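Local coordinates for protein pectate lyase 1 (Juniperus ashei, PDB 1PXZ) that cleaves polygalacturonan by beta-elimination with low activity, uses calcium as cofactor, and is the major allergen of mountain cedar pollen, at residues S120-T128 with N166-G174; H239-P247 with N333-N341. All coordinates share one frame; numbering follows the deposited sequence.

Contact 1 of 2, residues S120-T128 with N166-G174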
loop_
_atom_site.group_PDB
_atom_site.type_symbol
_atom_site.label_atom_id
_atom_site.label_comp_id
_atom_site.label_asym_id
_atom_site.label_seq_id
_atom_site.Cartn_x
_atom_site.Cartn_y
_atom_site.Cartn_z
ATOM N N SER A 120 2.557 -5.475 -9.034
ATOM C CA SER A 120 3.647 -6.401 -9.338
ATOM C C SER A 120 4.963 -5.711 -9.677
ATOM O O SER A 120 5.699 -6.107 -10.596
ATOM C CB SER A 120 3.185 -7.354 -10.446
ATOM O OG SER A 120 4.026 -8.491 -10.511
ATOM N N LEU A 121 5.270 -4.704 -8.871
ATOM C CA LEU A 121 6.538 -3.997 -8.928
ATOM C C LEU A 121 7.443 -4.361 -7.754
ATOM O O LEU A 121 7.010 -4.609 -6.625
ATOM C CB LEU A 121 6.341 -2.479 -8.885
ATOM C CG LEU A 121 5.358 -1.893 -9.896
ATOM C CD1 LEU A 121 5.103 -0.418 -9.625
ATOM C CD2 LEU A 121 5.899 -2.157 -11.307
ATOM N N HIS A 122 8.749 -4.350 -8.041
ATOM C CA HIS A 122 9.702 -4.374 -6.929
ATOM C C HIS A 122 10.107 -2.939 -6.604
ATOM O O HIS A 122 10.543 -2.237 -7.538
ATOM C CB HIS A 122 10.961 -5.132 -7.289
ATOM C CG HIS A 122 10.803 -6.538 -7.754
ATOM N ND1 HIS A 122 11.034 -7.594 -6.885
ATOM C CD2 HIS A 122 10.479 -7.078 -8.955
ATOM C CE1 HIS A 122 10.842 -8.729 -7.539
ATOM N NE2 HIS A 122 10.507 -8.452 -8.789
ATOM N N ILE A 123 10.008 -2.457 -5.386
ATOM C CA ILE A 123 10.516 -1.107 -5.095
ATOM C C ILE A 123 11.415 -1.215 -3.877
ATOM O O ILE A 123 10.959 -1.704 -2.849
ATOM C CB ILE A 123 9.414 -0.068 -4.865
ATOM C CG1 ILE A 123 8.332 -0.114 -5.940
ATOM C CG2 ILE A 123 10.011 1.324 -4.738
ATOM C CD1 ILE A 123 7.148 0.806 -5.735
ATOM N N HIS A 124 12.669 -0.795 -4.011
ATOM C CA HIS A 124 13.573 -0.841 -2.866
ATOM C C HIS A 124 14.711 0.154 -3.053
ATOM O O HIS A 124 14.949 0.555 -4.195
ATOM C CB HIS A 124 14.124 -2.256 -2.699
ATOM C CG HIS A 124 14.743 -2.758 -3.961
ATOM N ND1 HIS A 124 15.984 -2.306 -4.367
ATOM C CD2 HIS A 124 14.329 -3.643 -4.894
ATOM C CE1 HIS A 124 16.310 -2.897 -5.500
ATOM N NE2 HIS A 124 15.324 -3.706 -5.838
ATOM N N GLY A 125 15.345 0.519 -1.955
ATOM C CA GLY A 125 16.420 1.490 -1.966
ATOM C C GLY A 125 15.951 2.897 -2.299
ATOM O O GLY A 125 16.760 3.690 -2.787
ATOM N N CYS A 126 14.686 3.254 -2.053
ATOM C CA CYS A 126 14.273 4.615 -2.356
ATOM C C CYS A 126 14.991 5.605 -1.452
ATOM O O CYS A 126 15.249 5.347 -0.278
ATOM C CB CYS A 126 12.754 4.800 -2.197
ATOM S SG CYS A 126 11.828 3.612 -3.208
ATOM N N ASN A 127 15.318 6.765 -1.989
ATOM C CA ASN A 127 16.138 7.704 -1.233
ATOM C C ASN A 127 15.588 9.113 -1.243
ATOM O O ASN A 127 14.791 9.420 -2.121
ATOM C CB ASN A 127 17.539 7.747 -1.865
ATOM C CG ASN A 127 18.541 8.384 -0.924
ATOM O OD1 ASN A 127 19.189 9.369 -1.272
ATOM N ND2 ASN A 127 18.651 7.794 0.258
ATOM N N THR A 128 16.026 9.920 -0.292
ATOM C CA THR A 128 15.646 11.325 -0.214
ATOM C C THR A 128 15.884 12.031 -1.544
ATOM O O THR A 128 16.905 11.868 -2.210
ATOM C CB THR A 128 16.431 12.061 0.886
ATOM O OG1 THR A 128 16.052 11.490 2.149
ATOM C CG2 THR A 128 16.051 13.538 0.916
ATOM N N ASN A 166 2.955 -5.932 -4.794
ATOM C CA ASN A 166 4.317 -5.401 -4.918
ATOM C C ASN A 166 5.245 -6.007 -3.892
ATOM O O ASN A 166 4.793 -6.441 -2.839
ATOM C CB ASN A 166 4.300 -3.884 -4.730
ATOM C CG ASN A 166 3.329 -3.312 -5.762
ATOM O OD1 ASN A 166 3.652 -3.348 -6.951
ATOM N ND2 ASN A 166 2.185 -2.841 -5.321
ATOM N N SER A 167 6.541 -5.979 -4.189
ATOM C CA SER A 167 7.591 -6.367 -3.246
ATOM C C SER A 167 8.339 -5.130 -2.780
ATOM O O SER A 167 9.028 -4.483 -3.572
ATOM C CB SER A 167 8.524 -7.365 -3.943
ATOM O OG SER A 167 7.837 -8.605 -4.053
ATOM N N LEU A 168 8.194 -4.749 -1.514
ATOM C CA LEU A 168 8.611 -3.447 -1.023
ATOM C C LEU A 168 9.588 -3.598 0.137
ATOM O O LEU A 168 9.186 -4.223 1.121
ATOM C CB LEU A 168 7.381 -2.650 -0.553
ATOM C CG LEU A 168 6.262 -2.575 -1.608
ATOM C CD1 LEU A 168 4.998 -1.984 -0.998
ATOM C CD2 LEU A 168 6.694 -1.763 -2.825
ATOM N N SER A 169 10.803 -3.062 0.028
ATOM C CA SER A 169 11.788 -3.331 1.073
ATOM C C SER A 169 12.836 -2.226 1.129
ATOM O O SER A 169 12.971 -1.487 0.158
ATOM C CB SER A 169 12.485 -4.675 0.819
ATOM O OG SER A 169 13.207 -4.664 -0.417
ATOM N N ASP A 170 13.540 -2.114 2.241
ATOM C CA ASP A 170 14.773 -1.368 2.354
ATOM C C ASP A 170 14.737 0.020 1.754
ATOM O O ASP A 170 15.566 0.327 0.885
ATOM C CB ASP A 170 15.858 -2.197 1.628
ATOM C CG ASP A 170 17.261 -1.665 1.870
ATOM O OD1 ASP A 170 17.476 -0.980 2.893
ATOM O OD2 ASP A 170 18.121 -1.932 1.005
ATOM N N CYS A 171 13.810 0.863 2.199
ATOM C CA CYS A 171 13.832 2.259 1.777
ATOM C C CYS A 171 14.326 3.155 2.895
ATOM O O CYS A 171 14.429 2.708 4.042
ATOM C CB CYS A 171 12.424 2.688 1.314
ATOM S SG CYS A 171 12.117 1.849 -0.277
ATOM N N SER A 172 14.633 4.423 2.588
ATOM C CA SER A 172 15.219 5.228 3.668
ATOM C C SER A 172 14.164 5.637 4.681
ATOM O O SER A 172 14.489 5.725 5.870
ATOM C CB SER A 172 15.953 6.449 3.106
ATOM O OG SER A 172 15.048 7.287 2.407
ATOM N N ASP A 173 12.924 5.873 4.263
ATOM C CA ASP A 173 11.923 6.321 5.245
ATOM C C ASP A 173 10.778 5.334 5.318
ATOM O O ASP A 173 10.927 4.334 6.027
ATOM C CB ASP A 173 11.435 7.726 4.887
ATOM C CG ASP A 173 12.613 8.691 5.014
ATOM O OD1 ASP A 173 12.933 9.048 6.169
ATOM O OD2 ASP A 173 13.206 9.077 3.986
ATOM N N GLY A 174 9.663 5.550 4.622
ATOM C CA GLY A 174 8.589 4.565 4.692
ATOM C C GLY A 174 8.430 3.730 3.439
ATOM O O GLY A 174 9.015 3.984 2.386
#
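Asn-166 and Leu-121 both hold CG beside the backbone N (chi1 -56° and -52°), and the two side chains run together in the same direction. This torsion carries the amide of Asn-166 across to the backbone just before strand 122-124. Its OD1 takes the N-H of Leu-121 at 2.9 Å, in the carbonyl plane and on a lone pair. The ND2 of the same amide is held by Leu-118 O, so both ends are fixed.

Strands 122-124 and 167-169 then run parallel, their directions 5° apart. Ser-167 N bonds to Leu-121 O at 2.8 Å, and Ile-123 N to Ser-167 O at 2.9 Å. On the inner face, Leu-168 CD2 lies 3.8 Å from Ile-123 CB, the side chains alongside. His-122 and Ser-167 share the other face, where Ser-167 OG is bonded to Val-344 N of the C-terminal tail.

Beyond the strands, Cys-126 N points its N-H at Cys-171 SG over 3.4 Å. Cys-126 SG is itself in a disulfide with Cys-107. Ser-172 N closes on Cys-126 O at 3.1 Å. Ser-172 OG donates a hydrogen bond to Asp-173 OD2, which also accepts Gly-150 N.

An in-register parallel strand pair with aliphatic side chains aligned inside is characteristic of a parallel beta-helix, and Asn-166 touches Asn-190 of strand 185-195. The two bonds to Asp-173 OD2 probably help orient a carboxylate thought, by similarity, to bind calcium.

Contact 2 of 2, residues H239-P247 with N333-N341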
loop_
_atom_site.group_PDB
_atom_site.type_symbol
_atom_site.label_atom_id
_atom_site.label_comp_id
_atom_site.label_asym_id
_atom_site.label_seq_id
_atom_site.Cartn_x
_atom_site.Cartn_y
_atom_site.Cartn_z
ATOM N N HIS A 239 -9.223 -1.399 8.058
ATOM C CA HIS A 239 -9.556 -2.811 8.165
ATOM C C HIS A 239 -8.315 -3.649 7.845
ATOM O O HIS A 239 -7.840 -3.624 6.709
ATOM C CB HIS A 239 -10.727 -3.158 7.242
ATOM C CG HIS A 239 -11.231 -4.557 7.353
ATOM N ND1 HIS A 239 -11.719 -5.277 6.295
ATOM C CD2 HIS A 239 -11.300 -5.361 8.458
ATOM C CE1 HIS A 239 -12.080 -6.484 6.707
ATOM N NE2 HIS A 239 -11.842 -6.560 8.019
ATOM N N VAL A 240 -7.796 -4.352 8.831
ATOM C CA VAL A 240 -6.575 -5.159 8.659
ATOM C C VAL A 240 -6.957 -6.627 8.621
ATOM O O VAL A 240 -7.229 -7.197 9.680
ATOM C CB VAL A 240 -5.562 -4.876 9.777
ATOM C CG1 VAL A 240 -4.248 -5.634 9.555
ATOM C CG2 VAL A 240 -5.236 -3.387 9.877
ATOM N N ALA A 241 -7.004 -7.243 7.428
ATOM C CA ALA A 241 -7.621 -8.556 7.301
ATOM C C ALA A 241 -6.783 -9.625 6.616
ATOM O O ALA A 241 -6.275 -9.375 5.517
ATOM C CB ALA A 241 -8.912 -8.391 6.479
ATOM N N ASN A 242 -6.648 -10.814 7.186
ATOM C CA ASN A 242 -5.973 -11.955 6.578
ATOM C C ASN A 242 -4.563 -11.609 6.078
ATOM O O ASN A 242 -4.151 -11.995 4.981
ATOM C CB ASN A 242 -6.817 -12.509 5.443
ATOM C CG ASN A 242 -7.898 -13.438 5.971
ATOM O OD1 ASN A 242 -7.877 -13.946 7.099
ATOM N ND2 ASN A 242 -8.857 -13.663 5.104
ATOM N N ASN A 243 -3.830 -10.888 6.933
ATOM C CA ASN A 243 -2.407 -10.673 6.669
ATOM C C ASN A 243 -1.558 -11.624 7.510
ATOM O O ASN A 243 -2.038 -12.089 8.540
ATOM C CB ASN A 243 -2.008 -9.244 7.014
ATOM C CG ASN A 243 -2.913 -8.177 6.430
ATOM O OD1 ASN A 243 -3.859 -7.672 7.042
ATOM N ND2 ASN A 243 -2.572 -7.816 5.199
ATOM N N ASN A 244 -0.321 -11.887 7.107
ATOM C CA ASN A 244 0.574 -12.798 7.832
ATOM C C ASN A 244 1.758 -12.042 8.395
ATOM O O ASN A 244 2.463 -11.345 7.647
ATOM C CB ASN A 244 1.022 -13.895 6.862
ATOM C CG ASN A 244 1.625 -15.111 7.520
ATOM O OD1 ASN A 244 1.253 -15.480 8.636
ATOM N ND2 ASN A 244 2.568 -15.771 6.856
ATOM N N TYR A 245 2.025 -12.118 9.699
ATOM C CA TYR A 245 3.074 -11.322 10.302
ATOM C C TYR A 245 4.198 -12.215 10.854
ATOM O O TYR A 245 3.935 -13.039 11.726
ATOM C CB TYR A 245 2.564 -10.445 11.451
ATOM C CG TYR A 245 1.621 -9.315 11.115
ATOM C CD1 TYR A 245 0.280 -9.629 10.828
ATOM C CD2 TYR A 245 2.013 -7.987 11.083
ATOM C CE1 TYR A 245 -0.605 -8.615 10.520
ATOM C CE2 TYR A 245 1.129 -6.954 10.781
ATOM C CZ TYR A 245 -0.184 -7.308 10.499
ATOM O OH TYR A 245 -1.100 -6.322 10.183
ATOM N N ASP A 246 5.411 -12.015 10.361
ATOM C CA ASP A 246 6.644 -12.490 10.965
ATOM C C ASP A 246 6.981 -11.645 12.188
ATOM O O ASP A 246 6.385 -10.597 12.369
ATOM C CB ASP A 246 7.825 -12.383 9.984
ATOM C CG ASP A 246 7.727 -13.384 8.856
ATOM O OD1 ASP A 246 7.498 -14.590 9.144
ATOM O OD2 ASP A 246 7.883 -12.997 7.668
ATOM N N PRO A 247 7.906 -12.069 13.044
ATOM C CA PRO A 247 8.315 -11.242 14.176
ATOM C C PRO A 247 8.739 -9.831 13.775
ATOM O O PRO A 247 9.629 -9.686 12.941
ATOM C CB PRO A 247 9.508 -12.026 14.761
ATOM C CG PRO A 247 9.199 -13.455 14.410
ATOM C CD PRO A 247 8.555 -13.397 13.035
ATOM N N ASN A 333 -5.869 -18.716 11.237
ATOM C CA ASN A 333 -5.061 -19.892 10.906
ATOM C C ASN A 333 -4.903 -20.034 9.401
ATOM O O ASN A 333 -3.981 -20.719 8.946
ATOM C CB ASN A 333 -5.718 -21.151 11.485
ATOM C CG ASN A 333 -7.146 -21.286 11.001
ATOM O OD1 ASN A 333 -7.567 -20.515 10.132
ATOM N ND2 ASN A 333 -7.892 -22.239 11.547
ATOM N N ALA A 334 -5.787 -19.418 8.618
ATOM C CA ALA A 334 -5.644 -19.558 7.161
ATOM C C ALA A 334 -4.720 -18.530 6.535
ATOM O O ALA A 334 -4.369 -18.652 5.363
ATOM C CB ALA A 334 -7.029 -19.443 6.522
ATOM N N ALA A 335 -4.309 -17.495 7.254
ATOM C CA ALA A 335 -3.551 -16.379 6.688
ATOM C C ALA A 335 -2.260 -16.806 6.022
ATOM O O ALA A 335 -1.953 -16.264 4.947
ATOM C CB ALA A 335 -3.267 -15.314 7.749
ATOM N N PRO A 336 -1.469 -17.707 6.563
ATOM C CA PRO A 336 -0.300 -18.162 5.793
ATOM C C PRO A 336 -0.683 -18.688 4.424
ATOM O O PRO A 336 0.003 -18.405 3.429
ATOM C CB PRO A 336 0.284 -19.284 6.665
ATOM C CG PRO A 336 -0.144 -18.926 8.058
ATOM C CD PRO A 336 -1.509 -18.316 7.903
ATOM N N GLN A 337 -1.759 -19.455 4.306
ATOM C CA GLN A 337 -2.129 -19.957 2.978
ATOM C C GLN A 337 -2.614 -18.843 2.051
ATOM O O GLN A 337 -2.342 -18.869 0.844
ATOM C CB GLN A 337 -3.233 -21.016 3.076
ATOM C CG GLN A 337 -2.732 -22.441 3.217
ATOM C CD GLN A 337 -1.679 -22.810 2.189
ATOM O OE1 GLN A 337 -2.008 -23.257 1.090
ATOM N NE2 GLN A 337 -0.412 -22.620 2.548
ATOM N N LEU A 338 -3.338 -17.893 2.637
ATOM C CA LEU A 338 -3.958 -16.832 1.829
ATOM C C LEU A 338 -2.921 -15.838 1.327
ATOM O O LEU A 338 -3.214 -15.073 0.402
ATOM C CB LEU A 338 -5.036 -16.081 2.634
ATOM C CG LEU A 338 -6.270 -16.912 2.987
ATOM C CD1 LEU A 338 -7.122 -16.206 4.034
ATOM C CD2 LEU A 338 -7.110 -17.228 1.761
ATOM N N THR A 339 -1.735 -15.854 1.943
ATOM C CA THR A 339 -0.689 -14.898 1.608
ATOM C C THR A 339 0.499 -15.590 0.942
ATOM O O THR A 339 1.556 -14.959 0.811
ATOM C CB THR A 339 -0.162 -14.130 2.829
ATOM O OG1 THR A 339 0.285 -15.055 3.839
ATOM C CG2 THR A 339 -1.242 -13.293 3.519
ATOM N N LYS A 340 0.340 -16.851 0.541
ATOM C CA LYS A 340 1.494 -17.588 0.010
ATOM C C LYS A 340 2.037 -16.936 -1.253
ATOM O O LYS A 340 3.234 -17.058 -1.519
ATOM C CB LYS A 340 1.104 -19.035 -0.288
ATOM C CG LYS A 340 -0.125 -19.105 -1.186
ATOM C CD LYS A 340 -0.611 -20.547 -1.287
ATOM C CE LYS A 340 -0.216 -21.176 -2.610
ATOM N NZ LYS A 340 -1.389 -21.389 -3.509
ATOM N N ASN A 341 1.168 -16.247 -2.003
ATOM C CA ASN A 341 1.676 -15.598 -3.225
ATOM C C ASN A 341 1.909 -14.106 -3.079
ATOM O O ASN A 341 2.010 -13.344 -4.063
ATOM C CB ASN A 341 0.680 -15.885 -4.358
ATOM C CG ASN A 341 0.714 -17.349 -4.775
ATOM O OD1 ASN A 341 1.756 -18.008 -4.720
ATOM N ND2 ASN A 341 -0.427 -17.874 -5.204
#
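Van der Waals contacts carry most of this meeting between the turn at Asn-242 and Asn-243, with the start of strand 244-245, and helix 335-338 with Thr-339 just after it. Leu-338 sets its CD1 against the flat side-chain amide of Asn-242, 3.5 Å from CG. The methyl CB of Ala-335 points at the turn and rests 3.5 Å from Asn-243 O. Thr-339 brings its CG2 to Asn-242 O, also at 3.5 Å. The ring of Pro-336 meets the end of Asn-244, with CG 3.8 Å from OD1, the side chains crossing at about a right angle.

The hydrogen bonds here lie within the 333-341 segment or run to neighbouring coils. Thr-339 places OG1 between its backbone N and carbonyl carbon (chi1 55°). From there the hydroxyl reaches back to Ala-335 O at 2.8 Å, the donor tilted 31° from the carbonyl plane. Thr-339 OG1 also passes 3.3 Å from Asn-244 CB. Asn-244 ND2 is hydrogen-bonded to Gln-221 OE1 in strand 221-222. Asn-243 N is bonded to Asn-266 OD1, which ties this turn to the next one.

The helix, part of the C-terminal region, lies against the outside of the parallel beta-helix. Ala-335 also touches Ser-267, and Thr-339 touches Gln-221, so segment 333-341 spans neighbouring coils. With the Thr-339 hydroxyl bonded within its own segment, the fit rests on shape, through methyl groups and a proline ring.

Overall arrangement
Both contacts involve the parallel beta-helix, contact 1 within it and contact 2 at its outer side, and their centres are about 21 Å apart. Contact 1 joins strands of successive coils. Contact 2 sets a segment from the C-terminal region against a later coil. Both are partly buried, but contact 1 lies nearer the centre of the chain and buries about twice the area. Its chemistry is that of a sheet, with regular backbone bonds, whereas contact 2 depends on small apolar groups lying against a turn. Contact 1 also ends at the probable calcium site, while contact 2 is away from known sites. The C-terminal part reaches both, since Val-345 bonds to Ser-120 and Val-344 to Ser-167.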